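Local coordinates for glutathione S-transferase (Cupriavidus metallidurans, PDB 4MK3), which probably transfers glutathione to electrophilic substrates and binds glutathione sulfinic acid, at residues A[111-119]-A[170-181]. Numbering follows the deposited sequence. Where two conformers were deposited one is given.
Sequences EVRCWEALA and CTGTHYTLADVA
C170 lies against one face of the W115 indole, in the loop that leads into helix 177-192. The N-capping box at the start of that helix, a known feature of the glutathione transferase fold, is formed by T176 and D179. The contact lies in the buried, all-helical C-terminal part. C170 CB sits over the five-membered ring, 3.8 Å from its centroid. SG turns beside its own backbone N (chi1 -74°), which sets it over the six-membered ring, 7° off the normal. At the indole edge a water accepts from W115 NE1 and donates to C170 O. Its link to E111 OE2 rests on one of two E111 conformers and is doubtful. In that same conformer the methyl of T171 meets the E111 carboxylate, with CG2 3.4 Å from CD. T176 OG1 accepts from A178 N and lies near V112 CG2. L177 CB packs on V112 CG1, and L177 CD2 reaches the pair R113 and E116. There NE and NH2 of R113 both grip E116 OE1, in the guanidinium plane; E116 OE2 has a salt bridge to K36 of helix 32-44. The two helix segments run nearly parallel, at 8°, with axes 8.1 Å apart. Alanines at A119, A178 and A181 are consistent with this close approach. A178 CB abuts W115 CB. D179 OD2 accepts from T176 N, and OD1 takes C170 N in a nearly straight bond of 2.8 Å. The one carboxylate thus bridges two backbone N-H groups six residues apart. A181 CB touches A119 CB at 3.7 Å. A119 CB also lies 3.5 Å from A181 O.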
ATOM      1  N   GLU A 111       2.275 -15.207   2.790  0.54 17.18           N
ATOM      2  CA  GLU A 111       2.802 -15.464   1.462  0.54 17.54           C
ATOM      3  C   GLU A 111       1.968 -14.760   0.387  0.54 14.50           C
ATOM      4  O   GLU A 111       2.493 -14.082  -0.477  0.54 15.83           O
ATOM      5  CB  GLU A 111       2.845 -16.972   1.225  0.54 20.99           C
ATOM      6  CG  GLU A 111       3.417 -17.403  -0.102  0.54 17.56           C
ATOM      7  CD  GLU A 111       3.274 -18.917  -0.317  0.54 27.57           C
ATOM      8  OE1 GLU A 111       2.517 -19.574   0.439  0.54 27.18           O
ATOM      9  OE2 GLU A 111       3.913 -19.460  -1.244  0.54 24.36           O
ATOM     10  N   VAL A 112       0.655 -14.904   0.469  1.00 14.08           N
ATOM     11  CA  VAL A 112      -0.251 -14.269  -0.478  1.00 14.70           C
ATOM     12  C   VAL A 112      -0.212 -12.753  -0.382  1.00 14.86           C
ATOM     13  O   VAL A 112      -0.207 -12.073  -1.410  1.00 14.40           O
ATOM     14  CB  VAL A 112      -1.695 -14.807  -0.282  1.00 14.54           C
ATOM     15  CG1 VAL A 112      -2.749 -13.957  -1.001  1.00 14.10           C
ATOM     16  CG2 VAL A 112      -1.754 -16.250  -0.750  1.00 14.59           C
ATOM     17  N   ARG A 113      -0.181 -12.214   0.831  1.00 13.57           N
ATOM     18  CA  ARG A 113      -0.172 -10.769   0.960  1.00 14.12           C
ATOM     19  C   ARG A 113       1.166 -10.158   0.527  1.00 12.34           C
ATOM     20  O   ARG A 113       1.189  -9.033   0.017  1.00 13.51           O
ATOM     21  CB  ARG A 113      -0.509 -10.361   2.392  1.00 15.19           C
ATOM     22  CG  ARG A 113      -1.894 -10.752   2.912  1.00 19.61           C
ATOM     23  CD  ARG A 113      -3.016 -10.780   1.900  1.00 28.33           C
ATOM     24  NE  ARG A 113      -3.472  -9.486   1.395  1.00 25.48           N
ATOM     25  CZ  ARG A 113      -4.368  -8.698   1.984  1.00 29.21           C
ATOM     26  NH1 ARG A 113      -4.868  -9.014   3.167  1.00 28.90           N
ATOM     27  NH2 ARG A 113      -4.749  -7.578   1.378  1.00 24.21           N
ATOM     28  N   CYS A 114       2.262 -10.881   0.688  0.68 13.60           N
ATOM     29  CA  CYS A 114       3.534 -10.376   0.203  0.68 15.70           C
ATOM     30  C   CYS A 114       3.574 -10.377  -1.332  0.68 12.34           C
ATOM     31  O   CYS A 114       4.040  -9.421  -1.947  0.68 15.22           O
ATOM     32  CB  CYS A 114       4.675 -11.171   0.820  0.68 12.86           C
ATOM     33  SG  CYS A 114       6.294 -10.562   0.332  0.68 13.82           S
ATOM     34  N   TRP A 115       3.038 -11.416  -1.960  1.00 13.15           N
ATOM     35  CA  TRP A 115       2.866 -11.412  -3.398  1.00 13.70           C
ATOM     36  C   TRP A 115       2.055 -10.208  -3.847  1.00 12.88           C
ATOM     37  O   TRP A 115       2.385  -9.555  -4.841  1.00 12.98           O
ATOM     38  CB  TRP A 115       2.167 -12.680  -3.875  1.00 14.51           C
ATOM     39  CG  TRP A 115       3.064 -13.840  -4.167  1.00 13.08           C
ATOM     40  CD1 TRP A 115       3.237 -14.975  -3.418  1.00 15.93           C
ATOM     41  CD2 TRP A 115       3.886 -13.983  -5.319  1.00 13.42           C
ATOM     42  NE1 TRP A 115       4.149 -15.810  -4.038  1.00 15.85           N
ATOM     43  CE2 TRP A 115       4.543 -15.223  -5.214  1.00 14.00           C
ATOM     44  CE3 TRP A 115       4.130 -13.183  -6.442  1.00 14.38           C
ATOM     45  CZ2 TRP A 115       5.431 -15.688  -6.185  1.00 14.73           C
ATOM     46  CZ3 TRP A 115       5.003 -13.664  -7.421  1.00 14.52           C
ATOM     47  CH2 TRP A 115       5.648 -14.894  -7.277  1.00 15.26           C
ATOM     48  N   GLU A 116       0.965  -9.910  -3.151  1.00 12.74           N
ATOM     49  CA  GLU A 116       0.141  -8.762  -3.509  1.00 13.68           C
ATOM     50  C   GLU A 116       0.936  -7.465  -3.379  1.00 12.76           C
ATOM     51  O   GLU A 116       0.854  -6.590  -4.231  1.00 13.61           O
ATOM     52  CB  GLU A 116      -1.119  -8.709  -2.659  1.00 12.83           C
ATOM     53  CG  GLU A 116      -2.004  -7.491  -2.981  1.00 14.88           C
ATOM     54  CD  GLU A 116      -3.188  -7.325  -2.039  1.00 15.30           C
ATOM     55  OE1 GLU A 116      -3.103  -7.736  -0.859  1.00 15.19           O
ATOM     56  OE2 GLU A 116      -4.240  -6.803  -2.474  1.00 16.54           O
ATOM     57  N   ALA A 117       1.720  -7.349  -2.320  1.00 12.72           N
ATOM     58  CA  ALA A 117       2.557  -6.157  -2.131  1.00 13.29           C
ATOM     59  C   ALA A 117       3.596  -6.024  -3.239  1.00 14.11           C
ATOM     60  O   ALA A 117       3.920  -4.903  -3.670  1.00 14.15           O
ATOM     61  CB  ALA A 117       3.203  -6.182  -0.776  1.00 13.96           C
ATOM     62  N   LEU A 118       4.152  -7.135  -3.683  1.00 13.36           N
ATOM     63  CA  LEU A 118       5.117  -7.116  -4.771  1.00 13.53           C
ATOM     64  C   LEU A 118       4.467  -6.611  -6.050  1.00 14.47           C
ATOM     65  O   LEU A 118       5.012  -5.750  -6.746  1.00 14.45           O
ATOM     66  CB  LEU A 118       5.701  -8.514  -4.979  1.00 14.63           C
ATOM     67  CG  LEU A 118       6.688  -8.713  -6.122  1.00 15.60           C
ATOM     68  CD1 LEU A 118       7.863  -7.748  -6.026  1.00 16.75           C
ATOM     69  CD2 LEU A 118       7.146 -10.159  -6.142  1.00 15.59           C
ATOM     70  N   ALA A 119       3.301  -7.149  -6.385  1.00 13.37           N
ATOM     71  CA  ALA A 119       2.581  -6.732  -7.583  1.00 13.00           C
ATOM     72  C   ALA A 119       2.149  -5.268  -7.509  1.00 15.17           C
ATOM     73  O   ALA A 119       2.322  -4.502  -8.456  1.00 14.58           O
ATOM     74  CB  ALA A 119       1.390  -7.633  -7.811  1.00 13.85           C
ATOM     75  N   CYS A 170       1.119 -18.946  -8.003  1.00 13.96           N
ATOM     76  CA  CYS A 170       2.141 -18.285  -7.195  1.00 15.07           C
ATOM     77  C   CYS A 170       2.479 -19.013  -5.910  1.00 16.11           C
ATOM     78  O   CYS A 170       3.660 -19.072  -5.537  1.00 16.76           O
ATOM     79  CB  CYS A 170       1.729 -16.858  -6.862  1.00 15.45           C
ATOM     80  SG  CYS A 170       1.861 -15.704  -8.245  1.00 17.90           S
ATOM     81  N   THR A 171       1.474 -19.547  -5.225  1.00 14.79           N
ATOM     82  CA  THR A 171       1.688 -20.262  -3.974  1.00 15.13           C
ATOM     83  C   THR A 171       1.574 -21.773  -4.099  1.00 18.80           C
ATOM     84  O   THR A 171       1.542 -22.463  -3.091  1.00 21.59           O
ATOM     85  CB  THR A 171       0.764 -19.782  -2.850  1.00 19.63           C
ATOM     86  OG1 THR A 171      -0.601 -20.115  -3.156  1.00 19.05           O
ATOM     87  CG2 THR A 171       0.915 -18.273  -2.676  1.00 20.65           C
ATOM     88  N   GLY A 172       1.538 -22.295  -5.319  1.00 13.98           N
ATOM     89  CA  GLY A 172       1.532 -23.735  -5.534  1.00 14.99           C
ATOM     90  C   GLY A 172       0.286 -24.244  -6.255  1.00 15.75           C
ATOM     91  O   GLY A 172       0.054 -23.924  -7.409  1.00 16.21           O
ATOM     92  N   THR A 173      -0.539 -25.014  -5.552  1.00 15.38           N
ATOM     93  CA  THR A 173      -1.668 -25.706  -6.166  1.00 16.38           C
ATOM     94  C   THR A 173      -2.864 -24.810  -6.461  1.00 16.41           C
ATOM     95  O   THR A 173      -3.641 -25.130  -7.351  1.00 17.73           O
ATOM     96  CB  THR A 173      -2.191 -26.854  -5.268  1.00 17.73           C
ATOM     97  OG1 THR A 173      -2.478 -26.340  -3.965  1.00 19.81           O
ATOM     98  CG2 THR A 173      -1.158 -27.962  -5.120  1.00 17.72           C
ATOM     99  N   HIS A 174      -3.065 -23.740  -5.691  1.00 14.25           N
ATOM    100  CA  HIS A 174      -4.318 -22.993  -5.777  1.00 15.85           C
ATOM    101  C   HIS A 174      -4.155 -21.574  -6.192  1.00 13.50           C
ATOM    102  O   HIS A 174      -3.214 -20.901  -5.814  1.00 14.20           O
ATOM    103  CB  HIS A 174      -5.029 -22.997  -4.431  1.00 19.57           C
ATOM    104  CG  HIS A 174      -5.717 -24.286  -4.142  1.00 19.53           C
ATOM    105  ND1 HIS A 174      -5.033 -25.429  -3.781  1.00 21.66           N
ATOM    106  CD2 HIS A 174      -7.022 -24.638  -4.207  1.00 20.15           C
ATOM    107  CE1 HIS A 174      -5.888 -26.417  -3.616  1.00 22.80           C
ATOM    108  NE2 HIS A 174      -7.104 -25.963  -3.860  1.00 26.34           N
ATOM    109  N   TYR A 175      -5.144 -21.125  -6.961  1.00 15.35           N
ATOM    110  CA  TYR A 175      -5.315 -19.723  -7.342  1.00 14.82           C
ATOM    111  C   TYR A 175      -5.719 -18.898  -6.125  1.00 13.86           C
ATOM    112  O   TYR A 175      -6.637 -19.274  -5.391  1.00 16.19           O
ATOM    113  CB  TYR A 175      -6.419 -19.682  -8.378  1.00 14.43           C
ATOM    114  CG  TYR A 175      -6.833 -18.346  -8.973  1.00 13.98           C
ATOM    115  CD1 TYR A 175      -6.085 -17.722  -9.952  1.00 16.63           C
ATOM    116  CD2 TYR A 175      -8.028 -17.770  -8.606  1.00 17.10           C
ATOM    117  CE1 TYR A 175      -6.507 -16.548 -10.525  1.00 16.18           C
ATOM    118  CE2 TYR A 175      -8.458 -16.590  -9.179  1.00 16.30           C
ATOM    119  CZ  TYR A 175      -7.693 -16.000 -10.146  1.00 15.82           C
ATOM    120  OH  TYR A 175      -8.129 -14.854 -10.759  1.00 17.07           O
ATOM    121  N   THR A 176      -5.005 -17.799  -5.929  1.00 13.28           N
ATOM    122  CA  THR A 176      -5.235 -16.897  -4.805  1.00 13.41           C
ATOM    123  C   THR A 176      -5.139 -15.450  -5.265  1.00 12.05           C
ATOM    124  O   THR A 176      -4.868 -15.137  -6.424  1.00 11.97           O
ATOM    125  CB  THR A 176      -4.168 -17.089  -3.694  1.00 14.04           C
ATOM    126  OG1 THR A 176      -2.891 -16.651  -4.178  1.00 14.36           O
ATOM    127  CG2 THR A 176      -4.089 -18.535  -3.206  1.00 15.11           C
ATOM    128  N   LEU A 177      -5.351 -14.555  -4.307  1.00 12.95           N
ATOM    129  CA  LEU A 177      -5.167 -13.136  -4.565  1.00 12.42           C
ATOM    130  C   LEU A 177      -3.769 -12.818  -5.086  1.00 12.16           C
ATOM    131  O   LEU A 177      -3.587 -11.829  -5.797  1.00 13.12           O
ATOM    132  CB  LEU A 177      -5.456 -12.363  -3.275  1.00 12.00           C
ATOM    133  CG  LEU A 177      -5.296 -10.837  -3.314  1.00 13.41           C
ATOM    134  CD1 LEU A 177      -6.233 -10.201  -4.326  1.00 15.34           C
ATOM    135  CD2 LEU A 177      -5.553 -10.256  -1.923  1.00 15.21           C
ATOM    136  N   ALA A 178      -2.764 -13.634  -4.743  1.00 11.99           N
ATOM    137  CA  ALA A 178      -1.444 -13.428  -5.302  1.00 12.96           C
ATOM    138  C   ALA A 178      -1.469 -13.442  -6.825  1.00 11.96           C
ATOM    139  O   ALA A 178      -0.887 -12.565  -7.492  1.00 12.56           O
ATOM    140  CB  ALA A 178      -0.478 -14.495  -4.776  1.00 12.82           C
ATOM    141  N   ASP A 179      -2.138 -14.451  -7.373  1.00 12.07           N
ATOM    142  CA  ASP A 179      -2.250 -14.581  -8.820  1.00 12.98           C
ATOM    143  C   ASP A 179      -3.034 -13.449  -9.433  1.00 12.12           C
ATOM    144  O   ASP A 179      -2.653 -12.918 -10.484  1.00 12.24           O
ATOM    145  CB  ASP A 179      -2.892 -15.933  -9.122  1.00 13.07           C
ATOM    146  CG  ASP A 179      -2.130 -17.051  -8.486  1.00 13.13           C
ATOM    147  OD1 ASP A 179      -0.992 -17.345  -8.946  1.00 13.03           O
ATOM    148  OD2 ASP A 179      -2.640 -17.606  -7.489  1.00 14.16           O
ATOM    149  N   VAL A 180      -4.147 -13.080  -8.803  1.00 11.94           N
ATOM    150  CA  VAL A 180      -4.926 -11.938  -9.289  1.00 12.36           C
ATOM    151  C   VAL A 180      -4.039 -10.696  -9.416  1.00 11.15           C
ATOM    152  O   VAL A 180      -4.030 -10.026 -10.447  1.00 11.67           O
ATOM    153  CB  VAL A 180      -6.105 -11.642  -8.346  1.00 11.55           C
ATOM    154  CG1 VAL A 180      -6.868 -10.408  -8.792  1.00 14.20           C
ATOM    155  CG2 VAL A 180      -7.050 -12.811  -8.257  1.00 13.33           C
ATOM    156  N   ALA A 181      -3.303 -10.411  -8.356  1.00 11.48           N
ATOM    157  CA  ALA A 181      -2.501  -9.197  -8.281  1.00 12.28           C
ATOM    158  C   ALA A 181      -1.396  -9.220  -9.344  1.00 11.84           C
ATOM    159  O   ALA A 181      -1.181  -8.241 -10.066  1.00 12.78           O
ATOM    160  CB  ALA A 181      -1.955  -9.034  -6.888  1.00 12.42           C
TER
HETATM  161  O   HOH W   1       5.304 -18.157  -2.938  1.00 23.56           O
HETATM  162  O   HOH W   2       1.787 -22.804  -0.542  1.00 31.96           O
HETATM  163  O   HOH W   3       4.353 -21.844  -1.458  1.00 33.22           O